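Local coordinates for beta-ketoacyl-[acyl-carrier-protein] synthase FabY (Pseudomonas aeruginosa, PDB 4CW4) that condenses acetyl-CoA with malonyl-ACP to form acetoacetyl-ACP, the primer that starts fatty acid biosynthesis, and also accepts butyryl- and hexanoyl-CoA, at residues 47-57 / 77-88; 8-16 / 378-389. One frame throughout, in Å; residues are numbered along the deposited sequence. Where two conformers were deposited one is given.

Interaction 1 (47-57 / 77-88). With SO4 (sulfate ion), chain B.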
# COMPACT_ATOMS: atom_id res chain seq x y z
N LEU A 47 25.57 -25.05 4.49
CA LEU A 47 25.57 -25.29 5.94
C LEU A 47 26.60 -24.46 6.68
O LEU A 47 26.30 -23.91 7.75
CB LEU A 47 25.75 -26.78 6.26
CG LEU A 47 24.60 -27.73 5.88
CD1 LEU A 47 24.95 -29.19 6.23
CD2 LEU A 47 23.29 -27.33 6.52
N ALA A 48 27.81 -24.35 6.14
CA ALA A 48 28.80 -23.49 6.75
C ALA A 48 28.32 -22.05 6.81
O ALA A 48 28.47 -21.37 7.83
CB ALA A 48 30.11 -23.58 5.98
N GLY A 49 27.73 -21.56 5.73
CA GLY A 49 27.19 -20.20 5.72
C GLY A 49 26.08 -19.98 6.74
O GLY A 49 26.06 -18.95 7.41
N LEU A 50 25.19 -20.95 6.85
CA LEU A 50 24.14 -20.90 7.87
C LEU A 50 24.76 -20.92 9.27
O LEU A 50 24.34 -20.17 10.13
CB LEU A 50 23.18 -22.08 7.73
CG LEU A 50 22.13 -21.89 6.64
CD1 LEU A 50 21.44 -23.21 6.29
CD2 LEU A 50 21.10 -20.86 7.08
N ALA A 51 25.74 -21.79 9.48
CA ALA A 51 26.39 -21.87 10.79
C ALA A 51 26.98 -20.51 11.20
O ALA A 51 26.92 -20.13 12.37
CB ALA A 51 27.46 -22.97 10.80
N VAL A 52 27.57 -19.79 10.26
CA VAL A 52 28.13 -18.48 10.56
C VAL A 52 27.02 -17.48 10.86
O VAL A 52 27.08 -16.73 11.84
CB VAL A 52 29.01 -17.96 9.41
CG1 VAL A 52 29.42 -16.50 9.63
CG2 VAL A 52 30.25 -18.83 9.27
N MET A 53 25.98 -17.49 10.03
CA MET A 53 24.83 -16.59 10.21
C MET A 53 24.20 -16.78 11.59
O MET A 53 23.75 -15.80 12.22
CB MET A 53 23.73 -16.87 9.18
CG MET A 53 23.96 -16.25 7.82
SD MET A 53 22.81 -16.86 6.58
CE MET A 53 21.28 -16.10 7.13
N MET A 54 24.15 -18.04 12.02
CA MET A 54 23.45 -18.42 13.24
C MET A 54 24.36 -18.34 14.48
O MET A 54 23.92 -18.63 15.59
CB MET A 54 22.92 -19.85 13.07
CG MET A 54 21.87 -19.95 11.94
SD MET A 54 21.44 -21.59 11.39
CE MET A 54 20.37 -22.13 12.71
N LYS A 55 25.61 -17.95 14.27
CA LYS A 55 26.60 -17.83 15.34
C LYS A 55 26.96 -19.16 16.00
O LYS A 55 27.37 -19.20 17.16
CB LYS A 55 26.14 -16.85 16.43
CG LYS A 55 25.47 -15.59 15.94
CD LYS A 55 26.44 -14.60 15.36
CE LYS A 55 25.86 -13.18 15.45
NZ LYS A 55 26.62 -12.26 14.56
N LEU A 56 26.82 -20.25 15.25
CA LEU A 56 27.19 -21.57 15.74
C LEU A 56 28.69 -21.83 15.57
O LEU A 56 29.29 -22.59 16.32
CB LEU A 56 26.39 -22.65 15.01
CG LEU A 56 24.90 -22.65 15.33
CD1 LEU A 56 24.16 -23.59 14.41
CD2 LEU A 56 24.65 -23.04 16.80
N VAL A 57 29.27 -21.20 14.56
CA VAL A 57 30.72 -21.24 14.37
C VAL A 57 31.21 -19.83 14.13
O VAL A 57 30.45 -18.97 13.71
CB VAL A 57 31.17 -22.15 13.19
CG1 VAL A 57 30.66 -23.58 13.37
CG2 VAL A 57 30.75 -21.60 11.87
N ILE A 77 31.62 -29.34 9.88
CA ILE A 77 30.47 -28.53 10.28
C ILE A 77 29.18 -29.30 10.03
O ILE A 77 28.28 -29.27 10.85
CB ILE A 77 30.45 -27.18 9.56
CG1 ILE A 77 31.55 -26.29 10.16
CG2 ILE A 77 29.06 -26.50 9.68
CD1 ILE A 77 31.73 -24.96 9.47
N GLU A 78 29.09 -29.99 8.90
CA GLU A 78 27.91 -30.77 8.61
C GLU A 78 27.71 -31.86 9.65
O GLU A 78 26.62 -32.03 10.17
CB GLU A 78 27.97 -31.38 7.22
CG GLU A 78 26.79 -32.27 6.90
CD GLU A 78 26.91 -32.93 5.54
OE1 GLU A 78 28.03 -33.33 5.14
OE2 GLU A 78 25.89 -33.06 4.88
N ARG A 79 28.77 -32.61 9.96
CA ARG A 79 28.68 -33.64 10.98
C ARG A 79 28.22 -33.06 12.31
O ARG A 79 27.30 -33.58 12.95
CB ARG A 79 30.05 -34.31 11.14
CG ARG A 79 30.23 -35.06 12.45
CD ARG A 79 31.70 -35.34 12.69
NE ARG A 79 32.12 -34.78 13.98
CZ ARG A 79 32.68 -33.59 14.15
NH1 ARG A 79 32.90 -32.78 13.12
NH2 ARG A 79 33.03 -33.20 15.37
N ARG A 80 28.86 -31.99 12.73
CA ARG A 80 28.70 -31.45 14.07
C ARG A 80 27.45 -30.60 14.27
O ARG A 80 26.85 -30.62 15.35
CB ARG A 80 29.94 -30.62 14.41
CG ARG A 80 30.07 -30.21 15.86
CD ARG A 80 31.51 -29.84 16.14
NE ARG A 80 31.70 -29.28 17.47
CZ ARG A 80 32.85 -29.28 18.13
NH1 ARG A 80 33.93 -29.84 17.60
NH2 ARG A 80 32.92 -28.73 19.34
N TYR A 81 27.05 -29.85 13.24
CA TYR A 81 26.01 -28.84 13.40
C TYR A 81 24.76 -29.04 12.55
O TYR A 81 23.79 -28.32 12.75
CB TYR A 81 26.57 -27.44 13.09
CG TYR A 81 27.74 -27.03 13.97
CD1 TYR A 81 27.53 -26.44 15.20
CD2 TYR A 81 29.05 -27.22 13.55
CE1 TYR A 81 28.61 -26.07 16.02
CE2 TYR A 81 30.11 -26.86 14.34
CZ TYR A 81 29.88 -26.29 15.58
OH TYR A 81 30.95 -25.92 16.36
N ALA A 82 24.75 -29.99 11.62
CA ALA A 82 23.59 -30.09 10.70
C ALA A 82 22.27 -30.23 11.46
O ALA A 82 21.29 -29.57 11.13
CB ALA A 82 23.75 -31.21 9.72
N GLU A 83 22.24 -31.09 12.47
CA GLU A 83 21.00 -31.29 13.21
C GLU A 83 20.50 -29.97 13.82
O GLU A 83 19.32 -29.64 13.73
CB GLU A 83 21.21 -32.36 14.30
CG GLU A 83 19.96 -32.69 15.09
CD GLU A 83 20.16 -33.70 16.22
OE1 GLU A 83 21.27 -34.27 16.37
OE2 GLU A 83 19.20 -33.91 16.98
N ARG A 84 21.38 -29.21 14.46
CA ARG A 84 20.99 -27.91 15.03
C ARG A 84 20.56 -26.90 13.97
O ARG A 84 19.59 -26.17 14.17
CB ARG A 84 22.14 -27.31 15.85
CG ARG A 84 22.25 -27.89 17.26
CD ARG A 84 23.48 -27.38 17.97
NE ARG A 84 24.66 -28.13 17.55
CZ ARG A 84 25.88 -27.93 18.06
NH1 ARG A 84 26.07 -26.99 18.98
NH2 ARG A 84 26.90 -28.67 17.64
N ILE A 85 21.30 -26.84 12.87
CA ILE A 85 20.98 -25.92 11.79
C ILE A 85 19.60 -26.25 11.25
O ILE A 85 18.76 -25.35 11.09
CB ILE A 85 22.03 -25.99 10.66
CG1 ILE A 85 23.38 -25.46 11.17
CG2 ILE A 85 21.55 -25.20 9.45
CD1 ILE A 85 24.60 -25.85 10.30
N PHE A 86 19.31 -27.53 11.04
CA PHE A 86 18.03 -27.92 10.48
C PHE A 86 16.89 -27.59 11.42
O PHE A 86 15.84 -27.13 10.99
CB PHE A 86 18.00 -29.41 10.15
CG PHE A 86 18.96 -29.83 9.04
CD1 PHE A 86 19.40 -28.94 8.09
CD2 PHE A 86 19.39 -31.13 8.96
CE1 PHE A 86 20.25 -29.34 7.08
CE2 PHE A 86 20.25 -31.55 7.97
CZ PHE A 86 20.69 -30.65 7.03
N ALA A 87 17.11 -27.81 12.71
CA ALA A 87 16.08 -27.57 13.71
C ALA A 87 15.80 -26.07 13.93
O ALA A 87 14.74 -25.72 14.43
CB ALA A 87 16.46 -28.23 15.04
N SER A 88 16.76 -25.23 13.57
CA SER A 88 16.69 -23.78 13.81
C SER A 88 16.51 -22.96 12.51
O SER A 88 16.78 -21.75 12.48
CB SER A 88 17.93 -23.31 14.53
OG SER A 88 17.96 -23.83 15.85
S SO4 B . 29.79 -26.55 19.69
O1 SO4 B . 30.59 -27.10 20.80
O2 SO4 B . 30.53 -25.46 19.06
O3 SO4 B . 29.54 -27.61 18.71
O4 SO4 B . 28.53 -26.04 20.22
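In a helix-helix packing of the knob-into-hole kind, Leu47 of helix 40-53 inserts its side chain among Glu78, Ala82, Ile85 and Phe86 of helix 74-87; the axes of the short segments cross at 60°, 10.1 Å apart at their closest. The two methyls of Leu47 divide the hole: CD1 meets the aliphatic part of Glu78 at CG (3.6 Å), while CD2 turns to Phe86 CE1 and the CG2 branch of Ile85. Beyond CG, the Glu78 carboxylate is salt-bridged through OE2 to Arg43 NE. Ile85 spreads its branches over the opposing segment. With CG2 set anti to the backbone N (CG1 at chi1 -67°), that methyl lies 3.7 Å from Leu50 CD1, whereas CD1 reaches Ala51 CB and CG1 meets Leu56 CD1. A Schellman motif at Lys55 ends the first helix and turns Leu56 and Val57 back onto Tyr81. Val57 CG1 makes a CH-pi contact, 3.8 Å from the centroid of the Tyr81 ring and 28° off its normal. Beyond the ring, Tyr81 OH donates to sulfate O2 (2.8 Å). Sulfate O3 accepts two bonds, from Arg80 NE and Arg84 NH2 (both 3.0 Å); Arg84 NH1 holds O4. The same Arg84 NH2 also bonds Arg80 O in the guanidinium plane, fixing the rotation of that group. No hydrogen bond joins the segments directly, so apolar contact carries the helix pair, while the two arginines and Tyr81 supply donors for an anion probably taken from the crystallisation liquor.

Interaction 2 (8-16 / 378-389); sequences RLPVIVGFG and ALRLGADIHGAV
Pro10 opens the antiparallel pairing of strand 10-19 with strand 387-394 by accepting Val389 N on its O at 3.0 Å. Val11 follows opposite Ala388 as a non-hydrogen-bonded pair, their CA atoms 4.2 Å apart. Its CG2 reaches Ala378 CB of helix 375-381 at 3.7 Å. Ile12 is held through both backbone polar atoms: its N donates to Gly387 O, and its O receives His386 N at 2.8 Å. On the other face of the sheet, Ile12 CD1 passes Gly387, which has no side chain, to meet Val389 CG2 (3.9 Å). Val13 packs CG1 on Ala383 CB, and its CA-H points to Asp384 O. A water bridges the segments, donating to Val13 O and accepting from Asp384 N. On its other side strand 10-19 pairs with strand 366-374 in the thiolase-like fold of the beta-ketoacyl synthases, where Val13 and Gly14 both face Val371, a classic beta bulge. Phe15 then directs its ring edge, CE1 foremost, at the face of His386 in a T-shaped pair, centroids 5.1 Å apart and planes at 84°; CG lies between the backbone N and the carbonyl carbon (chi1 63°), which carries the ring edge there. Three backbone bonds and one bridging water tie the loop and strand after helix 375-381 to the N-terminal strand, with apolar side chains packed beside them, although Gly387 N and Val389 O are buried without a partner.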
# COMPACT_ATOMS: atom_id res chain seq x y z
N ARG A 8 11.81 -3.96 -24.91
CA ARG A 8 12.83 -4.44 -24.01
C ARG A 8 12.33 -5.60 -23.18
O ARG A 8 11.20 -5.59 -22.69
CB ARG A 8 13.29 -3.30 -23.09
CG ARG A 8 14.17 -2.29 -23.81
CD ARG A 8 14.47 -1.07 -22.98
NE ARG A 8 15.27 -0.08 -23.70
CZ ARG A 8 15.42 1.18 -23.33
NH1 ARG A 8 14.77 1.65 -22.27
NH2 ARG A 8 16.20 1.99 -24.02
N LEU A 9 13.19 -6.60 -23.01
CA LEU A 9 12.91 -7.80 -22.20
C LEU A 9 13.45 -7.63 -20.79
O LEU A 9 14.62 -7.34 -20.63
CB LEU A 9 13.59 -9.03 -22.82
CG LEU A 9 13.41 -10.37 -22.08
CD1 LEU A 9 11.97 -10.85 -22.15
CD2 LEU A 9 14.34 -11.45 -22.62
N PRO A 10 12.60 -7.80 -19.76
CA PRO A 10 13.12 -7.72 -18.39
C PRO A 10 13.92 -8.97 -18.00
O PRO A 10 13.38 -10.09 -17.96
CB PRO A 10 11.84 -7.63 -17.54
CG PRO A 10 10.78 -7.15 -18.49
CD PRO A 10 11.13 -7.85 -19.76
N VAL A 11 15.20 -8.78 -17.70
CA VAL A 11 16.03 -9.90 -17.28
C VAL A 11 16.42 -9.72 -15.82
O VAL A 11 16.63 -8.59 -15.36
CB VAL A 11 17.26 -10.12 -18.18
CG1 VAL A 11 16.81 -10.47 -19.58
CG2 VAL A 11 18.18 -8.94 -18.21
N ILE A 12 16.49 -10.84 -15.10
CA ILE A 12 16.86 -10.85 -13.69
C ILE A 12 18.38 -10.93 -13.59
O ILE A 12 18.97 -11.95 -13.96
CB ILE A 12 16.23 -12.05 -12.94
CG1 ILE A 12 14.70 -12.05 -13.08
CG2 ILE A 12 16.67 -12.02 -11.47
CD1 ILE A 12 14.07 -13.35 -12.65
N VAL A 13 19.01 -9.85 -13.14
CA VAL A 13 20.47 -9.77 -13.09
C VAL A 13 21.03 -9.92 -11.68
O VAL A 13 22.25 -10.01 -11.49
CB VAL A 13 21.00 -8.45 -13.73
CG1 VAL A 13 20.47 -8.30 -15.16
CG2 VAL A 13 20.64 -7.23 -12.88
N GLY A 14 20.15 -10.00 -10.68
CA GLY A 14 20.57 -10.20 -9.31
C GLY A 14 19.36 -10.54 -8.47
O GLY A 14 18.23 -10.28 -8.88
N PHE A 15 19.59 -11.12 -7.29
CA PHE A 15 18.52 -11.44 -6.37
C PHE A 15 19.11 -11.71 -5.01
O PHE A 15 20.24 -12.19 -4.89
CB PHE A 15 17.67 -12.62 -6.87
CG PHE A 15 18.42 -13.92 -6.99
CD1 PHE A 15 19.11 -14.24 -8.13
CD2 PHE A 15 18.41 -14.83 -5.94
CE1 PHE A 15 19.80 -15.44 -8.22
CE2 PHE A 15 19.08 -16.03 -6.02
CZ PHE A 15 19.80 -16.32 -7.16
N GLY A 16 18.36 -11.38 -3.96
CA GLY A 16 18.86 -11.61 -2.63
C GLY A 16 17.80 -11.37 -1.59
O GLY A 16 16.71 -10.91 -1.93
N ALA A 378 21.65 -4.90 -19.87
CA ALA A 378 22.29 -6.11 -19.34
C ALA A 378 23.44 -6.54 -20.26
O ALA A 378 24.53 -6.85 -19.80
CB ALA A 378 21.28 -7.23 -19.18
N LEU A 379 23.17 -6.51 -21.55
CA LEU A 379 24.16 -6.88 -22.57
C LEU A 379 25.38 -5.96 -22.47
O LEU A 379 26.53 -6.41 -22.45
CB LEU A 379 23.53 -6.76 -23.96
CG LEU A 379 24.28 -7.41 -25.13
CD1 LEU A 379 24.01 -8.92 -25.17
CD2 LEU A 379 23.91 -6.73 -26.45
N ARG A 380 25.12 -4.66 -22.40
CA ARG A 380 26.16 -3.65 -22.31
C ARG A 380 27.06 -3.83 -21.08
O ARG A 380 28.27 -3.65 -21.17
CB ARG A 380 25.55 -2.24 -22.30
CG ARG A 380 26.58 -1.15 -22.49
CD ARG A 380 26.13 0.21 -22.03
NE ARG A 380 24.80 0.56 -22.48
CZ ARG A 380 24.07 1.54 -21.94
NH1 ARG A 380 24.56 2.28 -20.95
NH2 ARG A 380 22.86 1.79 -22.40
N LEU A 381 26.47 -4.20 -19.95
CA LEU A 381 27.20 -4.23 -18.68
C LEU A 381 27.77 -5.59 -18.36
O LEU A 381 28.51 -5.72 -17.38
CB LEU A 381 26.30 -3.82 -17.52
CG LEU A 381 25.72 -2.42 -17.57
CD1 LEU A 381 24.91 -2.16 -16.30
CD2 LEU A 381 26.81 -1.38 -17.75
N GLY A 382 27.46 -6.60 -19.16
CA GLY A 382 27.89 -7.95 -18.82
C GLY A 382 27.15 -8.50 -17.59
O GLY A 382 27.69 -9.35 -16.86
N ALA A 383 25.93 -8.03 -17.35
CA ALA A 383 25.13 -8.51 -16.22
C ALA A 383 24.75 -9.97 -16.43
O ALA A 383 24.43 -10.38 -17.56
CB ALA A 383 23.87 -7.69 -16.08
N ASP A 384 24.80 -10.74 -15.37
CA ASP A 384 24.39 -12.12 -15.45
C ASP A 384 22.88 -12.20 -15.64
O ASP A 384 22.15 -11.24 -15.39
CB ASP A 384 24.81 -12.89 -14.17
CG ASP A 384 25.08 -14.37 -14.41
OD1 ASP A 384 24.72 -14.92 -15.47
OD2 ASP A 384 25.67 -15.00 -13.51
N ILE A 385 22.42 -13.36 -16.09
CA ILE A 385 21.01 -13.59 -16.30
C ILE A 385 20.58 -14.82 -15.53
O ILE A 385 21.04 -15.93 -15.80
CB ILE A 385 20.68 -13.72 -17.80
CG1 ILE A 385 20.89 -12.36 -18.49
CG2 ILE A 385 19.23 -14.18 -18.00
CD1 ILE A 385 20.87 -12.42 -20.01
N HIS A 386 19.71 -14.60 -14.54
CA HIS A 386 19.20 -15.67 -13.69
C HIS A 386 17.82 -16.13 -14.14
O HIS A 386 17.29 -17.11 -13.62
CB HIS A 386 19.21 -15.22 -12.24
CG HIS A 386 20.56 -14.79 -11.77
ND1 HIS A 386 21.55 -15.69 -11.48
CD2 HIS A 386 21.09 -13.56 -11.56
CE1 HIS A 386 22.65 -15.04 -11.12
NE2 HIS A 386 22.40 -13.75 -11.16
N GLY A 387 17.27 -15.41 -15.11
CA GLY A 387 15.96 -15.68 -15.65
C GLY A 387 15.44 -14.42 -16.34
O GLY A 387 16.11 -13.39 -16.33
N ALA A 388 14.24 -14.49 -16.89
CA ALA A 388 13.56 -13.31 -17.45
C ALA A 388 12.10 -13.36 -17.03
O ALA A 388 11.54 -14.43 -16.81
CB ALA A 388 13.67 -13.29 -18.96
N VAL A 389 11.48 -12.20 -16.89
CA VAL A 389 10.09 -12.15 -16.52
C VAL A 389 9.32 -11.42 -17.62
O VAL A 389 9.63 -10.29 -17.94
CB VAL A 389 9.89 -11.47 -15.17
CG1 VAL A 389 8.43 -11.43 -14.87
CG2 VAL A 389 10.59 -12.25 -14.08
O HOH W 1 24.57 -9.40 -12.88

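In the fold
Both contacts are buried, but their chemistry differs: 47-57 / 77-88 joins two helices by apolar surfaces with a sulfate at the margin, whereas 8-16 / 378-389 joins a strand to a loop and the strand that follows it by backbone bonds. Interaction 1 bridges 19 residues and is nested within the 361-residue loop that interaction 2 closes. Their centres lie 32 Å apart and their nearest atoms about 11 Å, so neither touches the other. Centred 23 Å and 20 Å from the centre of the chain, both sit away from Cys286, His439 and His477, the inferred or predicted active-site residues. Interaction 2 alone comes within reach of the second subunit, whose Phe634 packs on Leu9.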